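Local coordinates for protein quinoline 2-oxidoreductase large subunit (Pseudomonas putida, PDB 1T3Q) that carries the molybdenum and molybdopterin cytosine dinucleotide of a xanthine dehydrogenase-family hydroxylase whose probable role is to oxidise quinoline at its 2-position, at residues 117-122 / 128-133; 63-68 / 72-77; 581-586 / 590-595; 566-571 / 600-605. All blocks are in the same frame, centred on the assembly; numbering follows the deposited sequence.

Interaction 1 of 4, residues 117-122 / 128-133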
loop_
_atom_site.group_PDB
_atom_site.type_symbol
_atom_site.label_atom_id
_atom_site.label_comp_id
_atom_site.label_asym_id
_atom_site.label_seq_id
_atom_site.Cartn_x
_atom_site.Cartn_y
_atom_site.Cartn_z
ATOM N N ALA B 117 27.274 -6.657 14.124
ATOM C CA ALA B 117 26.148 -7.520 14.444
ATOM C C ALA B 117 24.840 -6.752 14.352
ATOM O O ALA B 117 24.802 -5.549 14.602
ATOM C CB ALA B 117 26.308 -8.101 15.851
ATOM N N VAL B 118 23.774 -7.450 13.974
ATOM C CA VAL B 118 22.457 -6.836 13.888
ATOM C C VAL B 118 21.453 -7.657 14.683
ATOM O O VAL B 118 21.545 -8.888 14.761
ATOM C CB VAL B 118 21.956 -6.707 12.429
ATOM C CG1 VAL B 118 22.786 -5.670 11.691
ATOM C CG2 VAL B 118 22.021 -8.055 11.722
ATOM N N VAL B 119 20.497 -6.962 15.285
ATOM C CA VAL B 119 19.463 -7.607 16.069
ATOM C C VAL B 119 18.098 -7.174 15.552
ATOM O O VAL B 119 17.869 -5.989 15.301
ATOM C CB VAL B 119 19.552 -7.204 17.560
ATOM C CG1 VAL B 119 18.398 -7.830 18.337
ATOM C CG2 VAL B 119 20.904 -7.634 18.151
ATOM N N VAL B 120 17.207 -8.138 15.367
ATOM C CA VAL B 120 15.850 -7.838 14.936
ATOM C C VAL B 120 14.954 -8.197 16.120
ATOM O O VAL B 120 15.022 -9.312 16.648
ATOM C CB VAL B 120 15.447 -8.659 13.701
ATOM C CG1 VAL B 120 13.981 -8.417 13.371
ATOM C CG2 VAL B 120 16.317 -8.256 12.510
ATOM N N ALA B 121 14.126 -7.250 16.549
ATOM C CA ALA B 121 13.248 -7.489 17.687
ATOM C C ALA B 121 11.885 -6.812 17.521
ATOM O O ALA B 121 11.644 -6.107 16.543
ATOM C CB ALA B 121 13.926 -7.005 18.972
ATOM N N SER B 122 11.005 -7.035 18.493
ATOM C CA SER B 122 9.649 -6.489 18.473
ATOM C C SER B 122 9.589 -4.967 18.473
ATOM O O SER B 122 8.591 -4.382 18.050
ATOM C CB SER B 122 8.863 -7.030 19.670
ATOM O OG SER B 122 9.510 -6.674 20.875
ATOM N N GLU B 128 17.853 -2.675 20.727
ATOM C CA GLU B 128 19.016 -2.001 21.290
ATOM C C GLU B 128 19.390 -2.647 22.620
ATOM O O GLU B 128 20.572 -2.814 22.917
ATOM C CB GLU B 128 18.741 -0.506 21.485
ATOM C CG GLU B 128 18.717 0.289 20.178
ATOM C CD GLU B 128 18.444 1.772 20.392
ATOM O OE1 GLU B 128 18.503 2.539 19.405
ATOM O OE2 GLU B 128 18.169 2.172 21.542
ATOM N N ASP B 129 18.388 -3.012 23.422
ATOM C CA ASP B 129 18.671 -3.665 24.698
ATOM C C ASP B 129 19.504 -4.917 24.420
ATOM O O ASP B 129 20.550 -5.127 25.033
ATOM C CB ASP B 129 17.385 -4.098 25.416
ATOM C CG ASP B 129 16.539 -2.927 25.896
ATOM O OD1 ASP B 129 17.086 -1.832 26.144
ATOM O OD2 ASP B 129 15.314 -3.119 26.049
ATOM N N ALA B 130 19.029 -5.742 23.489
ATOM C CA ALA B 130 19.707 -6.988 23.132
ATOM C C ALA B 130 21.096 -6.773 22.549
ATOM O O ALA B 130 22.015 -7.551 22.822
ATOM C CB ALA B 130 18.848 -7.785 22.155
ATOM N N ALA B 131 21.255 -5.724 21.746
ATOM C CA ALA B 131 22.547 -5.435 21.145
ATOM C C ALA B 131 23.592 -5.206 22.235
ATOM O O ALA B 131 24.755 -5.580 22.081
ATOM C CB ALA B 131 22.451 -4.204 20.237
ATOM N N GLN B 132 23.179 -4.589 23.338
ATOM C CA GLN B 132 24.111 -4.337 24.431
ATOM C C GLN B 132 24.481 -5.622 25.172
ATOM O O GLN B 132 25.381 -5.620 26.008
ATOM C CB GLN B 132 23.519 -3.340 25.428
ATOM C CG GLN B 132 23.217 -1.978 24.848
ATOM C CD GLN B 132 22.979 -0.951 25.928
ATOM O OE1 GLN B 132 23.901 -0.242 26.340
ATOM N NE2 GLN B 132 21.746 -0.876 26.411
ATOM N N LEU B 133 23.787 -6.713 24.865
ATOM C CA LEU B 133 24.057 -7.987 25.525
ATOM C C LEU B 133 25.076 -8.811 24.757
ATOM O O LEU B 133 25.598 -9.799 25.271
ATOM C CB LEU B 133 22.767 -8.793 25.682
ATOM C CG LEU B 133 21.737 -8.206 26.646
ATOM C CD1 LEU B 133 20.522 -9.109 26.711
ATOM C CD2 LEU B 133 22.366 -8.045 28.026
#
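With chi1 at 176°, Val119 turns CG1 away from its own backbone N and CG2 away from its carbonyl carbon, so that the two methyls reach Ala130 and Ala131 separately. CG1 of Val119 packs against the methyl of Ala130, 3.8 Å from its CB. The other branch, CG2 of Val119, settles on the backbone of the next residue, 4.1 Å from CA of Ala131. The methyl of Ala131 lies a little farther off, 4.3 Å from CB to Val119 CG2, because it projects across the approach and not at the strand. The contact is thus wholly apolar: a branched side chain of the strand rests against two consecutive alanines of the helix. Their small size lets helix and strand come close, with CA of Val119 6.3 Å from CA of Ala131. Val71 and Val74 of the neighbouring strand, together with Ile134, also touch Val119, and all three touching residues of the contact are buried. Beyond them, the polar side of the helix turns to the rest of the assembly: Asp129 forms salt bridges with Arg43 of the medium subunit and Arg28 of the small subunit, and Glu128 accepts hydrogen bonds from N of Met1 and N of Lys2 of the medium subunit. Strand 115-121 runs between strands 71-76 and 43-49, while Val120 contacts helix 263-275. Strand 115-121 and helix 124-131, which folds back over it after a short link, form a beta-alpha unit of the a/b hammerhead domain.

Interaction 2 of 4, residues 63-68 / 72-77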
loop_
_atom_site.group_PDB
_atom_site.type_symbol
_atom_site.label_atom_id
_atom_site.label_comp_id
_atom_site.label_asym_id
_atom_site.label_seq_id
_atom_site.Cartn_x
_atom_site.Cartn_y
_atom_site.Cartn_z
ATOM N N ALA B 63 24.433 -15.335 22.410
ATOM C CA ALA B 63 23.466 -16.188 23.094
ATOM C C ALA B 63 22.481 -15.413 23.970
ATOM O O ALA B 63 21.267 -15.596 23.863
ATOM C CB ALA B 63 24.204 -17.227 23.940
ATOM N N ASP B 64 23.004 -14.560 24.847
ATOM C CA ASP B 64 22.155 -13.774 25.741
ATOM C C ASP B 64 21.230 -12.842 24.970
ATOM O O ASP B 64 20.070 -12.655 25.342
ATOM C CB ASP B 64 23.018 -12.953 26.702
ATOM C CG ASP B 64 23.687 -13.809 27.761
ATOM O OD1 ASP B 64 24.503 -13.263 28.532
ATOM O OD2 ASP B 64 23.391 -15.023 27.825
ATOM N N ALA B 65 21.751 -12.260 23.893
ATOM C CA ALA B 65 20.968 -11.353 23.069
ATOM C C ALA B 65 19.818 -12.106 22.400
ATOM O O ALA B 65 18.689 -11.619 22.347
ATOM C CB ALA B 65 21.866 -10.704 22.021
ATOM N N GLN B 66 20.103 -13.303 21.897
ATOM C CA GLN B 66 19.081 -14.110 21.234
ATOM C C GLN B 66 17.968 -14.547 22.182
ATOM O O GLN B 66 16.819 -14.716 21.767
ATOM C CB GLN B 66 19.706 -15.359 20.611
ATOM C CG GLN B 66 20.698 -15.092 19.495
ATOM C CD GLN B 66 21.371 -16.369 19.015
ATOM O OE1 GLN B 66 21.943 -17.113 19.812
ATOM N NE2 GLN B 66 21.307 -16.627 17.713
ATOM N N ALA B 67 18.313 -14.728 23.454
ATOM C CA ALA B 67 17.346 -15.176 24.448
ATOM C C ALA B 67 16.451 -14.075 25.011
ATOM O O ALA B 67 15.360 -14.355 25.505
ATOM C CB ALA B 67 18.068 -15.882 25.582
ATOM N N LEU B 68 16.900 -12.828 24.938
ATOM C CA LEU B 68 16.101 -11.728 25.466
ATOM C C LEU B 68 14.713 -11.729 24.834
ATOM O O LEU B 68 14.577 -11.809 23.614
ATOM C CB LEU B 68 16.785 -10.390 25.191
ATOM C CG LEU B 68 16.148 -9.183 25.884
ATOM C CD1 LEU B 68 16.454 -9.251 27.366
ATOM C CD2 LEU B 68 16.694 -7.889 25.294
ATOM N N GLU B 72 13.977 -11.708 17.838
ATOM C CA GLU B 72 13.671 -12.759 16.882
ATOM C C GLU B 72 14.901 -13.261 16.144
ATOM O O GLU B 72 14.898 -14.361 15.593
ATOM C CB GLU B 72 12.652 -12.244 15.862
ATOM C CG GLU B 72 11.323 -11.855 16.474
ATOM C CD GLU B 72 10.558 -13.050 16.999
ATOM O OE1 GLU B 72 9.772 -12.881 17.954
ATOM O OE2 GLU B 72 10.732 -14.158 16.451
ATOM N N LEU B 73 15.962 -12.467 16.142
ATOM C CA LEU B 73 17.150 -12.861 15.407
ATOM C C LEU B 73 18.359 -11.991 15.694
ATOM O O LEU B 73 18.229 -10.797 15.955
ATOM C CB LEU B 73 16.826 -12.823 13.907
ATOM C CG LEU B 73 17.890 -13.043 12.822
ATOM C CD1 LEU B 73 17.189 -13.234 11.485
ATOM C CD2 LEU B 73 18.848 -11.861 12.755
ATOM N N VAL B 74 19.538 -12.603 15.656
ATOM C CA VAL B 74 20.788 -11.883 15.854
ATOM C C VAL B 74 21.799 -12.474 14.872
ATOM O O VAL B 74 22.067 -13.672 14.899
ATOM C CB VAL B 74 21.333 -12.034 17.287
ATOM C CG1 VAL B 74 22.643 -11.275 17.418
ATOM C CG2 VAL B 74 20.323 -11.504 18.292
ATOM N N TRP B 75 22.341 -11.631 13.999
ATOM C CA TRP B 75 23.315 -12.072 13.002
ATOM C C TRP B 75 24.674 -11.423 13.198
ATOM O O TRP B 75 24.769 -10.281 13.647
ATOM C CB TRP B 75 22.849 -11.717 11.586
ATOM C CG TRP B 75 21.864 -12.650 10.951
ATOM C CD1 TRP B 75 21.414 -13.844 11.440
ATOM C CD2 TRP B 75 21.228 -12.470 9.682
ATOM N NE1 TRP B 75 20.534 -14.417 10.550
ATOM C CE2 TRP B 75 20.402 -13.594 9.463
ATOM C CE3 TRP B 75 21.275 -11.463 8.706
ATOM C CZ2 TRP B 75 19.629 -13.741 8.307
ATOM C CZ3 TRP B 75 20.504 -11.610 7.557
ATOM C CH2 TRP B 75 19.694 -12.742 7.369
ATOM N N CYS B 76 25.728 -12.160 12.859
ATOM C CA CYS B 76 27.074 -11.616 12.926
ATOM C C CYS B 76 27.575 -11.658 11.480
ATOM O O CYS B 76 26.843 -12.076 10.584
ATOM C CB CYS B 76 27.967 -12.450 13.853
ATOM S SG CYS B 76 28.255 -14.146 13.325
ATOM N N GLY B 77 28.808 -11.226 11.250
ATOM C CA GLY B 77 29.342 -11.209 9.897
ATOM C C GLY B 77 29.307 -12.525 9.142
ATOM O O GLY B 77 29.087 -12.538 7.931
HETATM O O HOH W 1 19.467 -15.598 15.750
#
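Gln66 reaches over Val74 with its aliphatic stem and returns to the strand backbone through a water. Its CB points neither at the strand nor away from it, but chi1 of -64° sets CG opposite the carbonyl carbon and brings it down on Val74, 3.8 Å from CG2 of that residue. The chain then runs on extended, and at its tip NE2 of Gln66 donates to a water 2.9 Å away. The same water accepts the backbone N-H of Val74, with its oxygen 3.0 Å from Val74 N, and so ties the exposed amide to the strand. On the buried side, CB of Ala65 adds a second apolar touch, 4.1 Å from Val74 CG2, so this one methyl branch lies against two successive helix residues. Val119 and Val62 also touch Val74. The water suits an edge position: Leu73 and Trp75 bond to strand 115-121, whereas the N-H of Val74 turns the other way. At the start of the strand, Glu72 and Leu73 together oppose Val120 in a classic beta bulge. Helix 63-67 and the edge strand 71-76, which returns alongside it after a short turn, form an alpha-beta unit of the hammerhead domain.

Interaction 3 of 4, residues 581-586 / 590-595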
loop_
_atom_site.group_PDB
_atom_site.type_symbol
_atom_site.label_atom_id
_atom_site.label_comp_id
_atom_site.label_asym_id
_atom_site.label_seq_id
_atom_site.Cartn_x
_atom_site.Cartn_y
_atom_site.Cartn_z
ATOM N N GLU B 581 2.296 16.991 -39.226
ATOM C CA GLU B 581 3.404 17.894 -38.952
ATOM C C GLU B 581 2.947 19.345 -38.810
ATOM O O GLU B 581 3.654 20.165 -38.228
ATOM C CG GLU B 581 3.914 18.157 -41.438
ATOM N N ASP B 582 1.763 19.656 -39.331
ATOM C CA ASP B 582 1.234 21.020 -39.276
ATOM C C ASP B 582 0.242 21.254 -38.141
ATOM O O ASP B 582 -0.363 22.323 -38.038
ATOM C CB ASP B 582 0.576 21.356 -40.612
ATOM C CG ASP B 582 1.567 21.353 -41.757
ATOM O OD1 ASP B 582 1.170 21.008 -42.885
ATOM O OD2 ASP B 582 2.744 21.702 -41.523
ATOM N N ILE B 583 0.088 20.251 -37.286
ATOM C CA ILE B 583 -0.833 20.338 -36.157
ATOM C C ILE B 583 -0.090 20.724 -34.882
ATOM O O ILE B 583 1.015 20.245 -34.631
ATOM C CB ILE B 583 -1.529 18.975 -35.907
ATOM C CG1 ILE B 583 -2.325 18.548 -37.148
ATOM C CG2 ILE B 583 -2.430 19.066 -34.681
ATOM C CD1 ILE B 583 -3.481 19.470 -37.499
ATOM N N VAL B 584 -0.692 21.601 -34.083
ATOM C CA VAL B 584 -0.095 21.998 -32.811
ATOM C C VAL B 584 -1.151 21.846 -31.723
ATOM O O VAL B 584 -2.343 21.767 -32.014
ATOM C CB VAL B 584 0.394 23.478 -32.809
ATOM C CG1 VAL B 584 1.480 23.678 -33.856
ATOM C CG2 VAL B 584 -0.772 24.418 -33.056
ATOM N N ILE B 585 -0.708 21.774 -30.474
ATOM C CA ILE B 585 -1.625 21.674 -29.345
ATOM C C ILE B 585 -1.248 22.816 -28.418
ATOM O O ILE B 585 -0.113 22.894 -27.951
ATOM C CB ILE B 585 -1.482 20.340 -28.583
ATOM C CG1 ILE B 585 -1.611 19.163 -29.552
ATOM C CG2 ILE B 585 -2.568 20.245 -27.515
ATOM C CD1 ILE B 585 -1.542 17.792 -28.880
ATOM N N GLU B 586 -2.196 23.710 -28.168
ATOM C CA GLU B 586 -1.950 24.863 -27.312
ATOM C C GLU B 586 -3.203 25.213 -26.532
ATOM O O GLU B 586 -4.298 25.241 -27.090
ATOM C CB GLU B 586 -1.551 26.078 -28.158
ATOM C CG GLU B 586 -0.234 25.955 -28.905
ATOM C CD GLU B 586 0.014 27.143 -29.821
ATOM O OE1 GLU B 586 -0.371 28.272 -29.441
ATOM O OE2 GLU B 586 0.601 26.954 -30.912
ATOM N N VAL B 590 -6.375 21.554 -30.110
ATOM C CA VAL B 590 -5.581 20.880 -31.135
ATOM C C VAL B 590 -5.991 21.504 -32.466
ATOM O O VAL B 590 -7.138 21.361 -32.898
ATOM C CB VAL B 590 -5.876 19.372 -31.187
ATOM C CG1 VAL B 590 -5.022 18.722 -32.283
ATOM C CG2 VAL B 590 -5.596 18.732 -29.818
ATOM N N HIS B 591 -5.065 22.189 -33.125
ATOM C CA HIS B 591 -5.410 22.846 -34.377
ATOM C C HIS B 591 -4.258 22.985 -35.361
ATOM O O HIS B 591 -3.101 22.712 -35.037
ATOM C CB HIS B 591 -5.966 24.240 -34.079
ATOM C CG HIS B 591 -4.951 25.181 -33.506
ATOM N ND1 HIS B 591 -4.493 25.089 -32.209
ATOM C CD2 HIS B 591 -4.280 26.217 -34.067
ATOM C CE1 HIS B 591 -3.586 26.026 -31.995
ATOM N NE2 HIS B 591 -3.439 26.724 -33.106
ATOM N N VAL B 592 -4.594 23.416 -36.572
ATOM C CA VAL B 592 -3.596 23.635 -37.610
ATOM C C VAL B 592 -2.834 24.880 -37.172
ATOM O O VAL B 592 -3.439 25.925 -36.922
ATOM C CB VAL B 592 -4.271 23.883 -38.984
ATOM C CG1 VAL B 592 -3.231 24.252 -40.028
ATOM C CG2 VAL B 592 -5.037 22.633 -39.416
ATOM N N ALA B 593 -1.513 24.764 -37.063
ATOM C CA ALA B 593 -0.682 25.884 -36.632
ATOM C C ALA B 593 -1.010 27.146 -37.422
ATOM O O ALA B 593 -1.005 27.138 -38.653
ATOM C CB ALA B 593 0.793 25.535 -36.790
ATOM N N GLY B 594 -1.304 28.225 -36.703
ATOM C CA GLY B 594 -1.633 29.482 -37.354
ATOM C C GLY B 594 -3.113 29.643 -37.646
ATOM O O GLY B 594 -3.563 30.737 -37.995
ATOM N N VAL B 595 -3.877 28.564 -37.497
ATOM C CA VAL B 595 -5.312 28.601 -37.764
ATOM C C VAL B 595 -6.104 27.989 -36.604
ATOM O O VAL B 595 -6.590 26.863 -36.694
ATOM C CB VAL B 595 -5.650 27.828 -39.056
ATOM C CG1 VAL B 595 -7.105 28.067 -39.451
ATOM C CG2 VAL B 595 -4.708 28.251 -40.180
#
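The imidazole of His591 carries Val584 on one face, and Glu586 lies at its edge. CG2 of Val584 stands 3.7 Å from the centroid of the His591 ring and 24° off its normal, a CH-pi contact displaced toward the CE1-NE2 edge of the ring. Near the ring plane, CB of Glu586 comes to 4.3 Å from His591 CE1. The ring reaches this place because chi1 of 67° sets CG of His591 in the crowded position between backbone N and carbonyl carbon, folding the imidazole back over the partner strand; ND1 also makes a weak hydrogen bond to Leu589 O. Replacing the imidazole by the methyl of an alanine is likely to strip Val584 CG2 of its aromatic partner and open a gap beside CB of Glu586. The backbones of the same two residues form the hydrogen-bonded pair, Val584 N to His591 O at 2.8 Å and His591 N to Val584 O at 3.0 Å. A third bond, from Ala593 N to Asp582 O at 2.9 Å, extends the pairing past the strand end. There CB of Ala593 packs 3.5 Å from Val584 CG1. A type II turn from Val592 to Val595 follows, with Gly594 in the third position at a positive phi of 90°. On the other face of the sheet, Val590 sends CG1 to within 3.5 Å of Ile583 CG2, while its CG2 lies alongside Ile585; Val590 and Ile585 both touch Phe602. The contact is a beta hairpin and forms the first two strands of a three-stranded antiparallel meander completed by strand 599-601.

Interaction 4 of 4, residues 566-571 / 600-605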
loop_
_atom_site.group_PDB
_atom_site.type_symbol
_atom_site.label_atom_id
_atom_site.label_comp_id
_atom_site.label_asym_id
_atom_site.label_seq_id
_atom_site.Cartn_x
_atom_site.Cartn_y
_atom_site.Cartn_z
ATOM N N GLU B 566 2.457 12.992 -31.134
ATOM C CA GLU B 566 2.429 12.765 -32.576
ATOM C C GLU B 566 1.202 11.967 -33.001
ATOM O O GLU B 566 0.611 12.247 -34.034
ATOM C CB GLU B 566 3.703 12.049 -33.039
ATOM C CG GLU B 566 4.922 12.953 -33.044
ATOM C CD GLU B 566 4.761 14.113 -34.012
ATOM O OE1 GLU B 566 5.370 15.181 -33.779
ATOM O OE2 GLU B 566 4.025 13.952 -35.012
ATOM N N ARG B 567 0.807 10.983 -32.198
ATOM C CA ARG B 567 -0.357 10.181 -32.542
ATOM C C ARG B 567 -1.626 11.023 -32.458
ATOM O O ARG B 567 -2.569 10.815 -33.222
ATOM C CB ARG B 567 -0.427 8.947 -31.637
ATOM C CG ARG B 567 0.691 7.966 -31.963
ATOM C CD ARG B 567 0.857 6.850 -30.942
ATOM N NE ARG B 567 2.050 6.063 -31.246
ATOM C CZ ARG B 567 2.619 5.206 -30.405
ATOM N NH1 ARG B 567 3.705 4.541 -30.770
ATOM N NH2 ARG B 567 2.109 5.017 -29.195
ATOM N N VAL B 568 -1.640 11.989 -31.545
ATOM C CA VAL B 568 -2.788 12.875 -31.408
ATOM C C VAL B 568 -2.818 13.802 -32.636
ATOM O O VAL B 568 -3.883 14.085 -33.188
ATOM C CB VAL B 568 -2.702 13.720 -30.102
ATOM C CG1 VAL B 568 -3.742 14.841 -30.124
ATOM C CG2 VAL B 568 -2.953 12.824 -28.885
ATOM N N LYS B 569 -1.645 14.253 -33.072
ATOM C CA LYS B 569 -1.551 15.135 -34.239
ATOM C C LYS B 569 -2.001 14.406 -35.507
ATOM O O LYS B 569 -2.664 14.988 -36.367
ATOM C CB LYS B 569 -0.115 15.644 -34.403
ATOM C CG LYS B 569 0.309 16.637 -33.319
ATOM C CD LYS B 569 1.825 16.789 -33.227
ATOM C CE LYS B 569 2.428 17.364 -34.501
ATOM N NZ LYS B 569 3.915 17.511 -34.403
ATOM N N GLN B 570 -1.644 13.129 -35.616
ATOM C CA GLN B 570 -2.022 12.321 -36.769
ATOM C C GLN B 570 -3.530 12.153 -36.861
ATOM O O GLN B 570 -4.111 12.232 -37.942
ATOM C CB GLN B 570 -1.370 10.940 -36.687
ATOM C CG GLN B 570 0.137 10.985 -36.692
ATOM C CD GLN B 570 0.761 9.624 -36.480
ATOM O OE1 GLN B 570 1.975 9.507 -36.350
ATOM N NE2 GLN B 570 -0.066 8.590 -36.444
ATOM N N LEU B 571 -4.167 11.901 -35.725
ATOM C CA LEU B 571 -5.607 11.722 -35.703
ATOM C C LEU B 571 -6.295 13.053 -35.987
ATOM O O LEU B 571 -7.274 13.114 -36.731
ATOM C CB LEU B 571 -6.057 11.188 -34.339
ATOM C CG LEU B 571 -7.563 10.989 -34.171
ATOM C CD1 LEU B 571 -8.068 10.048 -35.254
ATOM C CD2 LEU B 571 -7.866 10.417 -32.788
ATOM N N MET B 600 -9.893 21.365 -32.701
ATOM C CA MET B 600 -10.817 20.636 -31.833
ATOM C C MET B 600 -10.215 20.598 -30.435
ATOM O O MET B 600 -8.994 20.618 -30.280
ATOM C CB MET B 600 -10.960 19.187 -32.294
ATOM C CG MET B 600 -11.367 18.984 -33.729
ATOM S SD MET B 600 -11.087 17.262 -34.191
ATOM C CE MET B 600 -12.115 16.428 -32.985
ATOM N N PRO B 601 -11.058 20.543 -29.395
ATOM C CA PRO B 601 -10.440 20.494 -28.073
ATOM C C PRO B 601 -9.627 19.205 -27.920
ATOM O O PRO B 601 -9.955 18.176 -28.508
ATOM C CB PRO B 601 -11.636 20.564 -27.119
ATOM C CG PRO B 601 -12.790 20.082 -27.945
ATOM C CD PRO B 601 -12.520 20.680 -29.295
ATOM N N PHE B 602 -8.552 19.288 -27.148
ATOM C CA PHE B 602 -7.675 18.154 -26.898
ATOM C C PHE B 602 -8.471 16.923 -26.448
ATOM O O PHE B 602 -8.275 15.818 -26.962
ATOM C CB PHE B 602 -6.660 18.546 -25.823
ATOM C CG PHE B 602 -5.652 17.475 -25.503
ATOM C CD1 PHE B 602 -4.693 17.098 -26.438
ATOM C CD2 PHE B 602 -5.639 16.874 -24.246
ATOM C CE1 PHE B 602 -3.726 16.137 -26.124
ATOM C CE2 PHE B 602 -4.677 15.911 -23.918
ATOM C CZ PHE B 602 -3.717 15.543 -24.862
ATOM N N ALA B 603 -9.376 17.124 -25.494
ATOM C CA ALA B 603 -10.189 16.031 -24.961
ATOM C C ALA B 603 -11.020 15.331 -26.034
ATOM O O ALA B 603 -11.256 14.125 -25.953
ATOM C CB ALA B 603 -11.098 16.549 -23.855
ATOM N N GLU B 604 -11.462 16.077 -27.040
ATOM C CA GLU B 604 -12.267 15.480 -28.099
ATOM C C GLU B 604 -11.434 14.576 -29.006
ATOM O O GLU B 604 -11.893 13.509 -29.410
ATOM C CB GLU B 604 -12.956 16.565 -28.937
ATOM C CG GLU B 604 -13.865 15.999 -30.024
ATOM C CD GLU B 604 -14.610 17.075 -30.797
ATOM O OE1 GLU B 604 -15.363 16.722 -31.730
ATOM O OE2 GLU B 604 -14.452 18.270 -30.475
ATOM N N VAL B 605 -10.214 14.997 -29.327
ATOM C CA VAL B 605 -9.347 14.187 -30.179
ATOM C C VAL B 605 -8.966 12.921 -29.414
ATOM O O VAL B 605 -9.048 11.813 -29.938
ATOM C CB VAL B 605 -8.051 14.939 -30.564
ATOM C CG1 VAL B 605 -7.199 14.068 -31.491
ATOM C CG2 VAL B 605 -8.393 16.250 -31.248
#
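Lys569 NZ binds Glu566 OE1 at 2.8 Å, a salt bridge within the helix whose Val568 and Leu571 face Val605. The amine approaches the syn side of the carboxylate, 34° out of its plane, and lies on the side of the helix turned from the contact. On the facing side the meeting is apolar. With CG1 opposite its own backbone N (chi1 -178°), Val605 pushes this one methyl between Val568 and Leu571, which stand a turn apart. It lies 3.8 Å from CG1 of Val568 and 3.9 Å from CD2 of Leu571. Leu571 and Val605 lie antiparallel, each passing the other, and Leu571 CD2 comes to 3.4 Å from Val605 O. Likewise Val605 CG1 rests 3.7 Å from Val568 O, so a methyl of each segment leans on a carbonyl oxygen of the other. Phe602, one turn before Val605, adds its ring obliquely, CE1 lying 4.2 Å from Val568 CG1. Leu571 reaches onward to Ala608 and Ala609 of helix 602-611, while Ile585 of strand 583-586 and Ile491 of strand 486-491 touch both Val568 and Phe602; helix 549-576 thus packs against the start of helix 602-611, flanked by strands of two sheets.

The four contacts form two clusters. Interactions 2 and 1 follow one another along the chain with centres about 7 Å apart; their strands, 71-76 and 115-121, are neighbours in one mixed sheet, and both lie in the a/b hammerhead domain. Interactions 3 and 4, centres about 10 Å apart, lie in the second molybdopterin cofactor-binding domain, where the hairpin of interaction 3 is nested within the loop closed by interaction 4. Strands 589-592 and 599-601 join them in a three-stranded sheet. The clusters stand far apart, centres about 61 to 69 Å, with nearest atoms at least about 44 Å apart, so the two pairs are packed independently in separate, outlying parts of the subunit.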